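PDB 3UP9: putative uncharacterized protein from Actinomyces odontolyticus, which probably binds L-methionine as a membrane-tethered substrate-binding lipoprotein of the NlpA family. Local coordinates for residues A[35-40]-A[217-222]; A[77-82]-A[203-208]; A[120-125]-A[140-145]; A[129-134]-A[149-154]. One frame throughout, in Å; residues are numbered along the deposited sequence.

In the fold
Contacts 1 and 2 lie in one lobe and touch through Leu219, Glu220 and Leu204; contacts 3 and 4 lie in the other and touch through Leu122 and Phe153. Contact 1 is a largely buried packing of strand on helix by aliphatic side chains, an exposed lysine at its margin; contact 4 buries aliphatic and aromatic side chains together. Contact 2, partly buried, is an antiparallel ladder dominated by backbone hydrogen bonds and partly covered by a tryptophan ring. Contact 3 is nearer the surface and joins helix 115-127, which also lends Arg120 to the selenomethionine pocket, to a loop. Strand 201-207 of contact 2 leads into helix 213-223 of contact 1; helix 115-127 leads into strand 131-132 of contact 4.

Contact 1 of 4, residues A[35-40]-A[217-222]; sequences IKLDIV and AKLEKL
Ile35, at the start of strand 35-41, reaches over to helix 213-223 and meets Lys218, Leu219 and Leu222. Its CB points at the helix and parts into two branches. The short one, CG2, comes against the aliphatic run of Lys218, with Ile35 CG2 4.2 Å from Lys218 CD; the lysine chain then leads off to a weak hydrogen bond between its NZ and Ala33 O. On the longer branch, CG1 stands between the backbone N and the carbonyl carbon (chi1 68°), and the chain then runs straight on (chi2 -177°), which brings CD1 up to the helix backbone. There Ile35 CD1 lies 3.9 Å from Leu219 N and 4.1 Å from Leu219 CB, the two side chains crossing at about a right angle. The same methyl also meets Leu222, about one turn further on, at 4.2 Å from its CD1. Two residues along the strand, Leu37 sets both of its methyls against the branched end of Leu219, with Leu37 CD2 4.0 Å from Leu219 CD2. No hydrogen bond joins the segments, so shape and apolar contact hold them. Strand and helix axes run nearly perpendicular (82°). Strand 35-41 pairs in parallel with strand 7-13, and the helix lies over this part of the sheet: Leu219 also touches Val11 and Leu204, while Leu222 reaches Ile25 of helix 15-28 and Ala33 of helix 30-33.

Contact 2 of 4, residues A[77-82]-A[203-208]; sequences YNFEAG and VLVWKG. With PG4 (tetraethylene glycol), chain D.
Glu80 and Trp206 face each other as a hydrogen-bonded antiparallel pair: Glu80 N gives to Trp206 O at 2.8 Å, and Trp206 N returns the bond to Glu80 O at 3.0 Å. Two residues along, Gly82 N donates to Leu204 O; at the other end Gly208 N gives a nearly straight bond (177°) to Asn78 O. The indole folds back over this ladder because its CG stands between the backbone N and the carbonyl carbon (chi1 65°). Glu80 CB makes a CH-pi contact over the five-membered ring, 3.9 Å from its centroid, while Glu80 O lies over the ring system, 3.5 Å from Trp206 CE3. Replacing Trp206 by an alanine would probably uncover the Glu80-Ala81 peptide and leave Glu80 CB without its aromatic partner. The ladder belongs to the central sheet of one lobe of a fold of the periplasmic binding protein type: strand 201-207 bonds to strand 79-81 through Leu204 and Trp206, and to strand 59-64 through Val203 and Val205. On the sheet face away from the indole, Ala81 CB meets Val203 CG2 at 4.0 Å, and Phe79 CB presses against Val205 CG1 at 3.4 Å. Further out, Tyr77 CB sits over the centre of one face of the Phe79 ring, and helix 65-75 meets this side through Leu68 and Glu72. Asn78 N holds O1 of a tetraethylene glycol, probably from the crystallisation liquor, at 3.0 Å; Lys207 NZ, bonded chiefly to Asn53, bonds it weakly.

Contact 3 of 4, residues A[120-125]-A[140-145]; sequences RALELL and VNINTV. With MSE (selenomethionine), chain B.
Leu122 turns its CG opposite the carbonyl carbon (chi1 -71°) and runs on extended through chi2 (172°), which pushes CD1 out of helix 115-127 into the curve of loop residues 140-145. CD1 comes in end-on against the backbone, tightly: Leu122 CD1 is 3.2 Å from Asn141 C. Valines stand around the rest of the leucine. Nearer its root, Leu122 CB meets Val140 CG1 at 4.0 Å; at its branches, both methyls meet Val145, with Leu122 CD1 4.0 Å from Val145 CG1 and CD2 facing CG2. The loop is folded tightly around this point. Asn141 O accepts from both Thr144 N and Val145 N, at 2.9 Å and 3.3 Å, and the Asn141 side chain receives a weak bond from Asn143 N through OD1. Gln118, from the same helix as Leu122, accepts from Ile142 N through its OE1, a polar tie beside the apolar one.

Arg120 leaves the helix away from the loop. Its chain is extended from CG to NE and carries the guanidinium to the selenomethionine carboxylate, where NH1 of Arg120 donates to OXT of the ligand at 2.9 Å, with the oxygen at the edge of the group and near its plane. Arg120 NE makes a salt bridge to Glu193, which probably helps to fix the rotation of the group; Glu88, Asn174 and Asn202 also bond the ligand. The chemistry is thus divided: dispersion alone joins Leu122 to the valines, while in the pocket a guanidinium, its charge probably helping to balance the carboxylate, grips it by a hydrogen bond.

Contact 4 of 4, residues A[129-134]-A[149-154]; sequences GLVSIP and KNFDFR
Leu130 and Lys149 mark the closest backbone approach, with their CA atoms 6.3 Å apart, and beyond them the two segments diverge without a hydrogen bond between them. Each pairs elsewhere: strand 131-132 with strand 146-147, and strand 151-156 with strand 107-112. Side chains therefore bridge the gap. Leu130 CG stands anti to the backbone N (chi1 -167°), a turn that brings it 3.7 Å from Phe151 CE1; Leu130 CD2 lies over one face of that ring, while CD1 crosses to the aliphatic root of Lys149, with Leu130 CD1 3.9 Å from Lys149 CG. Val131 works at ring edges: its CG1 is near the plane of both phenylalanines, 3.7 Å from Phe153 CZ and 4.0 Å from Phe151 CZ. The rings also meet each other, Phe151 CE2 standing 3.4 Å above the centre of the Phe153 ring. With an alanine in place of Leu130, one face of Phe151 would probably lose its cover and Lys149 its apolar neighbour. Around this cluster, Leu103 and Ile109 touch both Leu130 and Phe151, and Phe153 runs on to Ile111 of strand 107-112 and to Leu122 and Leu125 of helix 115-127, which joins the small two-stranded sheet to the edge of the five-stranded one.

Contact 1 of 4, residues A[35-40]-A[217-222]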
# COMPACT_ATOMS: atom_id res chain seq x y z
N ILE A 35 -24.74 -3.17 -8.78
CA ILE A 35 -23.73 -4.21 -8.43
C ILE A 35 -23.80 -4.66 -6.93
O ILE A 35 -24.34 -3.98 -6.09
CB ILE A 35 -22.27 -3.80 -8.80
CG1 ILE A 35 -21.78 -2.64 -7.93
CG2 ILE A 35 -22.12 -3.50 -10.32
CD1 ILE A 35 -20.40 -2.14 -8.29
N LYS A 36 -23.26 -5.84 -6.65
CA LYS A 36 -23.04 -6.35 -5.31
C LYS A 36 -21.54 -6.63 -5.14
O LYS A 36 -20.89 -7.14 -6.05
CB LYS A 36 -23.86 -7.64 -5.05
CG LYS A 36 -25.37 -7.46 -4.94
CD LYS A 36 -26.08 -8.77 -4.63
CE LYS A 36 -27.61 -8.59 -4.51
NZ LYS A 36 -28.33 -9.87 -4.19
N LEU A 37 -20.99 -6.28 -3.99
CA LEU A 37 -19.60 -6.62 -3.71
C LEU A 37 -19.45 -7.80 -2.77
O LEU A 37 -20.05 -7.87 -1.73
CB LEU A 37 -18.82 -5.42 -3.19
CG LEU A 37 -18.74 -4.14 -4.04
CD1 LEU A 37 -17.91 -3.13 -3.26
CD2 LEU A 37 -18.19 -4.45 -5.42
N ASP A 38 -18.57 -8.72 -3.13
CA ASP A 38 -18.12 -9.82 -2.25
C ASP A 38 -16.67 -9.49 -1.84
O ASP A 38 -15.77 -9.79 -2.58
CB ASP A 38 -18.16 -11.16 -2.99
CG ASP A 38 -19.55 -11.77 -3.07
OD1 ASP A 38 -20.50 -11.13 -2.59
OD2 ASP A 38 -19.70 -12.92 -3.60
N ILE A 39 -16.47 -8.86 -0.67
CA ILE A 39 -15.17 -8.42 -0.26
C ILE A 39 -14.45 -9.60 0.36
O ILE A 39 -14.97 -10.21 1.27
CB ILE A 39 -15.22 -7.19 0.69
CG1 ILE A 39 -16.01 -6.03 0.03
CG2 ILE A 39 -13.82 -6.69 1.01
CD1 ILE A 39 -16.69 -5.07 0.98
N VAL A 40 -13.22 -9.84 -0.10
CA VAL A 40 -12.31 -10.84 0.48
C VAL A 40 -11.07 -10.11 0.98
O VAL A 40 -10.40 -9.36 0.23
CB VAL A 40 -11.97 -11.96 -0.52
CG1 VAL A 40 -11.04 -12.97 0.16
CG2 VAL A 40 -13.27 -12.60 -1.01
N ALA A 217 -16.20 -1.31 -14.24
CA ALA A 217 -16.24 0.15 -14.57
C ALA A 217 -17.23 0.88 -13.65
O ALA A 217 -16.99 2.03 -13.30
CB ALA A 217 -16.59 0.39 -16.04
N LYS A 218 -18.32 0.21 -13.23
CA LYS A 218 -19.21 0.84 -12.21
C LYS A 218 -18.51 1.00 -10.83
O LYS A 218 -18.58 2.05 -10.24
CB LYS A 218 -20.58 0.14 -12.11
CG LYS A 218 -21.52 0.38 -13.31
CD LYS A 218 -22.73 -0.59 -13.34
CE LYS A 218 -23.62 -0.31 -14.55
NZ LYS A 218 -25.05 -0.67 -14.33
N LEU A 219 -17.79 -0.03 -10.36
CA LEU A 219 -17.04 0.03 -9.12
C LEU A 219 -15.94 1.09 -9.21
O LEU A 219 -15.76 1.93 -8.28
CB LEU A 219 -16.45 -1.38 -8.77
CG LEU A 219 -15.54 -1.49 -7.55
CD1 LEU A 219 -16.28 -0.96 -6.35
CD2 LEU A 219 -15.05 -2.92 -7.37
N GLU A 220 -15.21 1.11 -10.32
CA GLU A 220 -14.25 2.20 -10.55
C GLU A 220 -14.90 3.61 -10.37
O GLU A 220 -14.36 4.46 -9.66
CB GLU A 220 -13.58 2.05 -11.93
CG GLU A 220 -12.69 3.23 -12.38
CD GLU A 220 -11.45 3.41 -11.51
OE1 GLU A 220 -11.08 2.50 -10.72
OE2 GLU A 220 -10.81 4.47 -11.65
N LYS A 221 -16.05 3.85 -11.01
CA LYS A 221 -16.74 5.13 -10.89
C LYS A 221 -17.13 5.40 -9.41
O LYS A 221 -16.85 6.49 -8.90
CB LYS A 221 -17.90 5.18 -11.88
CG LYS A 221 -18.82 6.36 -11.72
CD LYS A 221 -19.35 6.91 -13.03
CE LYS A 221 -20.01 8.29 -12.78
NZ LYS A 221 -19.60 9.36 -13.75
N LEU A 222 -17.63 4.39 -8.69
CA LEU A 222 -17.99 4.55 -7.26
C LEU A 222 -16.76 4.88 -6.35
O LEU A 222 -16.82 5.78 -5.48
CB LEU A 222 -18.80 3.33 -6.74
CG LEU A 222 -20.13 2.99 -7.42
CD1 LEU A 222 -20.70 1.73 -6.79
CD2 LEU A 222 -21.13 4.14 -7.43

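Contact 2 of 4, residues A[77-82]-A[203-208]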
# COMPACT_ATOMS: atom_id res chain seq x y z
N TYR A 77 2.00 -10.64 -15.55
CA TYR A 77 0.57 -10.52 -15.34
C TYR A 77 -0.08 -9.65 -16.42
O TYR A 77 0.46 -8.62 -16.81
CB TYR A 77 0.19 -9.96 -13.96
CG TYR A 77 0.54 -10.82 -12.73
CD1 TYR A 77 0.28 -12.18 -12.68
CD2 TYR A 77 1.03 -10.23 -11.60
CE1 TYR A 77 0.58 -12.92 -11.54
CE2 TYR A 77 1.32 -10.95 -10.47
CZ TYR A 77 1.11 -12.29 -10.45
OH TYR A 77 1.42 -12.95 -9.27
N ASN A 78 -1.23 -10.10 -16.92
CA ASN A 78 -2.01 -9.28 -17.85
C ASN A 78 -3.14 -8.53 -17.11
O ASN A 78 -4.32 -8.87 -17.26
CB ASN A 78 -2.56 -10.12 -19.04
CG ASN A 78 -3.35 -9.26 -20.03
OD1 ASN A 78 -3.03 -8.10 -20.20
ND2 ASN A 78 -4.32 -9.82 -20.68
N PHE A 79 -2.78 -7.48 -16.37
CA PHE A 79 -3.74 -6.68 -15.63
C PHE A 79 -3.99 -5.27 -16.21
O PHE A 79 -3.21 -4.71 -16.98
CB PHE A 79 -3.28 -6.54 -14.18
CG PHE A 79 -3.18 -7.84 -13.41
CD1 PHE A 79 -3.86 -8.99 -13.79
CD2 PHE A 79 -2.41 -7.89 -12.30
CE1 PHE A 79 -3.74 -10.16 -13.06
CE2 PHE A 79 -2.31 -9.05 -11.55
CZ PHE A 79 -2.97 -10.18 -11.93
N GLU A 80 -5.12 -4.72 -15.81
CA GLU A 80 -5.55 -3.39 -16.18
C GLU A 80 -5.87 -2.66 -14.87
O GLU A 80 -6.41 -3.26 -13.95
CB GLU A 80 -6.80 -3.46 -17.05
CG GLU A 80 -6.79 -4.43 -18.18
CD GLU A 80 -5.64 -4.30 -19.16
OE1 GLU A 80 -5.20 -3.18 -19.48
OE2 GLU A 80 -5.16 -5.38 -19.62
N ALA A 81 -5.51 -1.39 -14.79
CA ALA A 81 -5.71 -0.58 -13.59
C ALA A 81 -6.50 0.71 -13.86
O ALA A 81 -6.50 1.31 -14.97
CB ALA A 81 -4.40 -0.24 -12.93
N GLY A 82 -7.16 1.11 -12.79
CA GLY A 82 -7.91 2.32 -12.72
C GLY A 82 -7.10 3.48 -12.23
O GLY A 82 -5.90 3.35 -12.02
N VAL A 203 -4.77 1.65 -6.62
CA VAL A 203 -5.67 1.49 -7.76
C VAL A 203 -6.44 0.18 -7.72
O VAL A 203 -6.01 -0.79 -7.09
CB VAL A 203 -4.86 1.64 -9.11
CG1 VAL A 203 -4.47 3.10 -9.31
CG2 VAL A 203 -3.65 0.73 -9.12
N LEU A 204 -7.61 0.20 -8.37
CA LEU A 204 -8.43 -1.01 -8.63
C LEU A 204 -7.74 -1.72 -9.78
O LEU A 204 -7.35 -1.07 -10.75
CB LEU A 204 -9.90 -0.65 -9.03
CG LEU A 204 -10.84 -1.84 -9.20
CD1 LEU A 204 -11.26 -2.46 -7.89
CD2 LEU A 204 -12.08 -1.38 -9.95
N VAL A 205 -7.52 -3.03 -9.66
CA VAL A 205 -6.83 -3.80 -10.72
C VAL A 205 -7.72 -4.97 -11.04
O VAL A 205 -8.31 -5.55 -10.14
CB VAL A 205 -5.38 -4.25 -10.33
CG1 VAL A 205 -4.75 -5.15 -11.39
CG2 VAL A 205 -4.51 -3.05 -9.99
N TRP A 206 -7.85 -5.26 -12.32
CA TRP A 206 -8.57 -6.42 -12.81
C TRP A 206 -7.82 -7.06 -14.00
O TRP A 206 -6.82 -6.52 -14.51
CB TRP A 206 -10.01 -6.02 -13.15
CG TRP A 206 -10.13 -5.03 -14.29
CD1 TRP A 206 -10.30 -5.34 -15.64
CD2 TRP A 206 -10.01 -3.57 -14.25
NE1 TRP A 206 -10.30 -4.21 -16.40
CE2 TRP A 206 -10.13 -3.11 -15.63
CE3 TRP A 206 -9.79 -2.61 -13.23
CZ2 TRP A 206 -10.09 -1.75 -15.97
CZ3 TRP A 206 -9.73 -1.25 -13.58
CH2 TRP A 206 -9.87 -0.84 -14.93
N LYS A 207 -8.29 -8.21 -14.45
CA LYS A 207 -7.58 -8.96 -15.49
C LYS A 207 -8.14 -8.50 -16.83
O LYS A 207 -9.35 -8.34 -16.97
CB LYS A 207 -7.77 -10.46 -15.28
CG LYS A 207 -6.74 -11.35 -15.94
CD LYS A 207 -6.81 -12.73 -15.32
CE LYS A 207 -6.47 -13.83 -16.31
NZ LYS A 207 -5.08 -14.29 -16.10
N GLY A 208 -7.25 -8.30 -17.82
CA GLY A 208 -7.62 -7.78 -19.13
C GLY A 208 -8.79 -8.47 -19.83
O GLY A 208 -9.61 -7.81 -20.51
O1 PG4 D . -2.06 -12.98 -16.74
C1 PG4 D . -1.49 -13.88 -17.72
C2 PG4 D . -0.47 -14.89 -17.19
O2 PG4 D . 0.61 -14.37 -16.39
C3 PG4 D . 1.62 -15.32 -16.04
C4 PG4 D . 1.85 -15.39 -14.53
O3 PG4 D . 1.72 -16.73 -14.00

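Contact 3 of 4, residues A[120-125]-A[140-145]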
# COMPACT_ATOMS: atom_id res chain seq x y z
N ARG A 120 10.94 1.83 -2.54
CA ARG A 120 10.29 3.04 -2.06
C ARG A 120 10.77 3.47 -0.62
O ARG A 120 10.95 4.66 -0.36
CB ARG A 120 8.79 2.84 -2.14
CG ARG A 120 7.95 3.91 -1.49
CD ARG A 120 6.50 3.49 -1.60
NE ARG A 120 5.53 4.44 -1.07
CZ ARG A 120 4.27 4.11 -0.81
NH1 ARG A 120 3.84 2.90 -1.09
NH2 ARG A 120 3.42 4.99 -0.36
N ALA A 121 10.96 2.49 0.27
CA ALA A 121 11.47 2.67 1.64
C ALA A 121 12.91 3.20 1.62
O ALA A 121 13.27 4.11 2.39
CB ALA A 121 11.38 1.34 2.42
N LEU A 122 13.74 2.61 0.75
CA LEU A 122 15.11 3.10 0.47
C LEU A 122 15.13 4.56 0.03
O LEU A 122 15.93 5.32 0.56
CB LEU A 122 15.89 2.16 -0.48
CG LEU A 122 16.28 0.82 0.24
CD1 LEU A 122 16.87 -0.17 -0.76
CD2 LEU A 122 17.20 1.06 1.44
N GLU A 123 14.23 4.97 -0.87
CA GLU A 123 14.13 6.41 -1.27
C GLU A 123 13.82 7.31 -0.05
O GLU A 123 14.36 8.41 0.09
CB GLU A 123 13.01 6.65 -2.28
CG GLU A 123 12.91 5.72 -3.48
CD GLU A 123 14.01 5.91 -4.48
OE1 GLU A 123 14.86 6.80 -4.24
OE2 GLU A 123 14.00 5.17 -5.51
N LEU A 124 12.88 6.85 0.77
CA LEU A 124 12.43 7.61 1.91
C LEU A 124 13.63 7.82 2.80
O LEU A 124 13.82 8.94 3.28
CB LEU A 124 11.30 6.89 2.68
CG LEU A 124 10.81 7.63 3.92
CD1 LEU A 124 10.25 8.98 3.45
CD2 LEU A 124 9.78 6.78 4.64
N LEU A 125 14.44 6.77 3.02
CA LEU A 125 15.63 6.88 3.86
C LEU A 125 16.69 7.80 3.20
O LEU A 125 17.36 8.53 3.93
CB LEU A 125 16.18 5.49 4.29
CG LEU A 125 15.21 4.58 5.12
CD1 LEU A 125 15.74 3.16 5.32
CD2 LEU A 125 14.86 5.20 6.45
N VAL A 140 17.14 -0.49 -7.36
CA VAL A 140 17.36 -0.00 -5.97
C VAL A 140 16.92 -0.99 -4.85
O VAL A 140 15.72 -1.21 -4.61
CB VAL A 140 16.67 1.37 -5.72
CG1 VAL A 140 16.95 1.90 -4.31
CG2 VAL A 140 17.07 2.39 -6.78
N ASN A 141 17.92 -1.54 -4.17
CA ASN A 141 17.71 -2.54 -3.11
C ASN A 141 18.78 -2.49 -1.99
O ASN A 141 19.78 -1.79 -2.12
CB ASN A 141 17.56 -3.94 -3.75
CG ASN A 141 18.86 -4.47 -4.37
OD1 ASN A 141 19.94 -4.47 -3.75
ND2 ASN A 141 18.74 -4.96 -5.60
N ILE A 142 18.58 -3.21 -0.89
CA ILE A 142 19.54 -3.15 0.22
C ILE A 142 21.00 -3.45 -0.13
O ILE A 142 21.90 -2.89 0.53
CB ILE A 142 19.11 -3.96 1.48
CG1 ILE A 142 18.98 -5.48 1.24
CG2 ILE A 142 17.85 -3.34 2.08
CD1 ILE A 142 18.64 -6.31 2.49
N ASN A 143 21.24 -4.27 -1.19
CA ASN A 143 22.61 -4.53 -1.69
C ASN A 143 23.17 -3.51 -2.68
O ASN A 143 24.36 -3.58 -2.97
CB ASN A 143 22.73 -5.92 -2.36
CG ASN A 143 22.14 -7.03 -1.52
OD1 ASN A 143 22.43 -7.18 -0.33
ND2 ASN A 143 21.26 -7.80 -2.14
N THR A 144 22.37 -2.60 -3.24
CA THR A 144 22.90 -1.62 -4.23
C THR A 144 22.98 -0.17 -3.73
O THR A 144 23.57 0.66 -4.40
CB THR A 144 22.18 -1.69 -5.62
OG1 THR A 144 20.91 -1.03 -5.55
CG2 THR A 144 21.99 -3.15 -6.08
N VAL A 145 22.41 0.14 -2.56
CA VAL A 145 22.50 1.49 -1.97
C VAL A 145 23.78 1.56 -1.10
O VAL A 145 24.38 0.52 -0.82
CB VAL A 145 21.23 1.86 -1.20
CG1 VAL A 145 20.06 1.81 -2.16
CG2 VAL A 145 21.01 0.94 0.01
N MSE B . -1.43 -0.03 0.61
CA MSE B . 0.01 0.01 0.26
C MSE B . 0.53 1.41 0.02
O MSE B . -0.23 2.28 -0.49
OXT MSE B . 1.71 1.62 0.34
CB MSE B . 0.25 -0.81 -0.98
CG MSE B . 1.76 -0.95 -1.36
SE MSE B . 1.94 -1.99 -2.96
CE MSE B . 1.00 -3.70 -2.51

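Contact 4 of 4, residues A[129-134]-A[149-154]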
# COMPACT_ATOMS: atom_id res chain seq x y z
N GLY A 129 19.17 11.44 4.42
CA GLY A 129 20.63 11.38 4.42
C GLY A 129 21.23 10.08 4.93
O GLY A 129 22.43 10.02 5.16
N LEU A 130 20.42 9.01 5.06
CA LEU A 130 20.85 7.74 5.69
C LEU A 130 21.41 6.71 4.70
O LEU A 130 22.24 5.90 5.07
CB LEU A 130 19.71 7.16 6.55
CG LEU A 130 20.00 6.02 7.54
CD1 LEU A 130 20.88 6.57 8.63
CD2 LEU A 130 18.74 5.40 8.15
N VAL A 131 20.92 6.72 3.46
CA VAL A 131 21.54 5.95 2.38
C VAL A 131 21.74 6.84 1.12
O VAL A 131 21.07 7.86 0.88
CB VAL A 131 20.73 4.67 2.03
CG1 VAL A 131 20.47 3.81 3.28
CG2 VAL A 131 19.41 5.01 1.33
N SER A 132 22.67 6.43 0.30
CA SER A 132 22.92 7.08 -0.98
C SER A 132 22.45 6.14 -2.11
O SER A 132 22.79 4.95 -2.09
CB SER A 132 24.41 7.36 -1.07
OG SER A 132 24.79 7.30 -2.39
N ILE A 133 21.60 6.60 -3.03
CA ILE A 133 21.19 5.74 -4.18
C ILE A 133 21.94 6.13 -5.47
O ILE A 133 21.85 7.27 -5.90
CB ILE A 133 19.67 5.78 -4.43
CG1 ILE A 133 18.91 5.37 -3.16
CG2 ILE A 133 19.35 4.86 -5.61
CD1 ILE A 133 17.65 6.13 -2.89
N PRO A 134 22.66 5.20 -6.10
CA PRO A 134 23.36 5.66 -7.32
C PRO A 134 22.38 6.14 -8.43
O PRO A 134 21.27 5.57 -8.54
CB PRO A 134 24.12 4.40 -7.75
CG PRO A 134 23.24 3.28 -7.30
CD PRO A 134 22.51 3.73 -6.07
N LYS A 149 25.60 5.81 7.41
CA LYS A 149 25.90 5.63 8.84
C LYS A 149 26.05 4.12 9.05
O LYS A 149 25.67 3.34 8.20
CB LYS A 149 24.77 6.22 9.72
CG LYS A 149 24.47 7.71 9.50
CD LYS A 149 25.57 8.64 10.08
CE LYS A 149 25.41 10.15 9.74
NZ LYS A 149 24.56 10.98 10.64
N ASN A 150 26.61 3.69 10.16
CA ASN A 150 26.80 2.27 10.41
C ASN A 150 25.56 1.61 11.05
O ASN A 150 25.32 1.74 12.25
CB ASN A 150 28.03 2.02 11.27
CG ASN A 150 28.31 0.53 11.45
OD1 ASN A 150 28.13 -0.02 12.53
ND2 ASN A 150 28.70 -0.13 10.37
N PHE A 151 24.78 0.92 10.24
CA PHE A 151 23.64 0.16 10.72
C PHE A 151 23.44 -1.04 9.75
O PHE A 151 24.10 -1.11 8.74
CB PHE A 151 22.40 1.07 10.76
CG PHE A 151 21.89 1.46 9.39
CD1 PHE A 151 22.42 2.56 8.71
CD2 PHE A 151 20.91 0.72 8.77
CE1 PHE A 151 21.97 2.88 7.44
CE2 PHE A 151 20.47 1.04 7.47
CZ PHE A 151 21.01 2.11 6.81
N ASP A 152 22.52 -1.95 10.07
CA ASP A 152 22.13 -3.05 9.20
C ASP A 152 20.64 -3.01 8.88
O ASP A 152 19.82 -2.76 9.77
CB ASP A 152 22.45 -4.40 9.86
CG ASP A 152 23.91 -4.54 10.15
OD1 ASP A 152 24.72 -4.24 9.25
OD2 ASP A 152 24.26 -4.93 11.28
N PHE A 153 20.30 -3.26 7.62
CA PHE A 153 18.93 -3.53 7.27
C PHE A 153 18.56 -4.96 7.62
O PHE A 153 19.39 -5.86 7.54
CB PHE A 153 18.69 -3.34 5.78
CG PHE A 153 18.73 -1.91 5.33
CD1 PHE A 153 17.68 -1.08 5.58
CD2 PHE A 153 19.82 -1.43 4.59
CE1 PHE A 153 17.71 0.23 5.15
CE2 PHE A 153 19.84 -0.13 4.13
CZ PHE A 153 18.78 0.70 4.42
N ARG A 154 17.33 -5.17 8.02
CA ARG A 154 16.83 -6.54 8.17
C ARG A 154 15.54 -6.69 7.40
O ARG A 154 14.54 -6.05 7.73
CB ARG A 154 16.60 -6.90 9.63
CG ARG A 154 17.83 -6.79 10.48
CD ARG A 154 18.81 -7.89 10.17
NE ARG A 154 19.60 -7.98 11.37
CZ ARG A 154 19.26 -8.67 12.46
NH1 ARG A 154 18.15 -9.44 12.50
NH2 ARG A 154 20.06 -8.61 13.51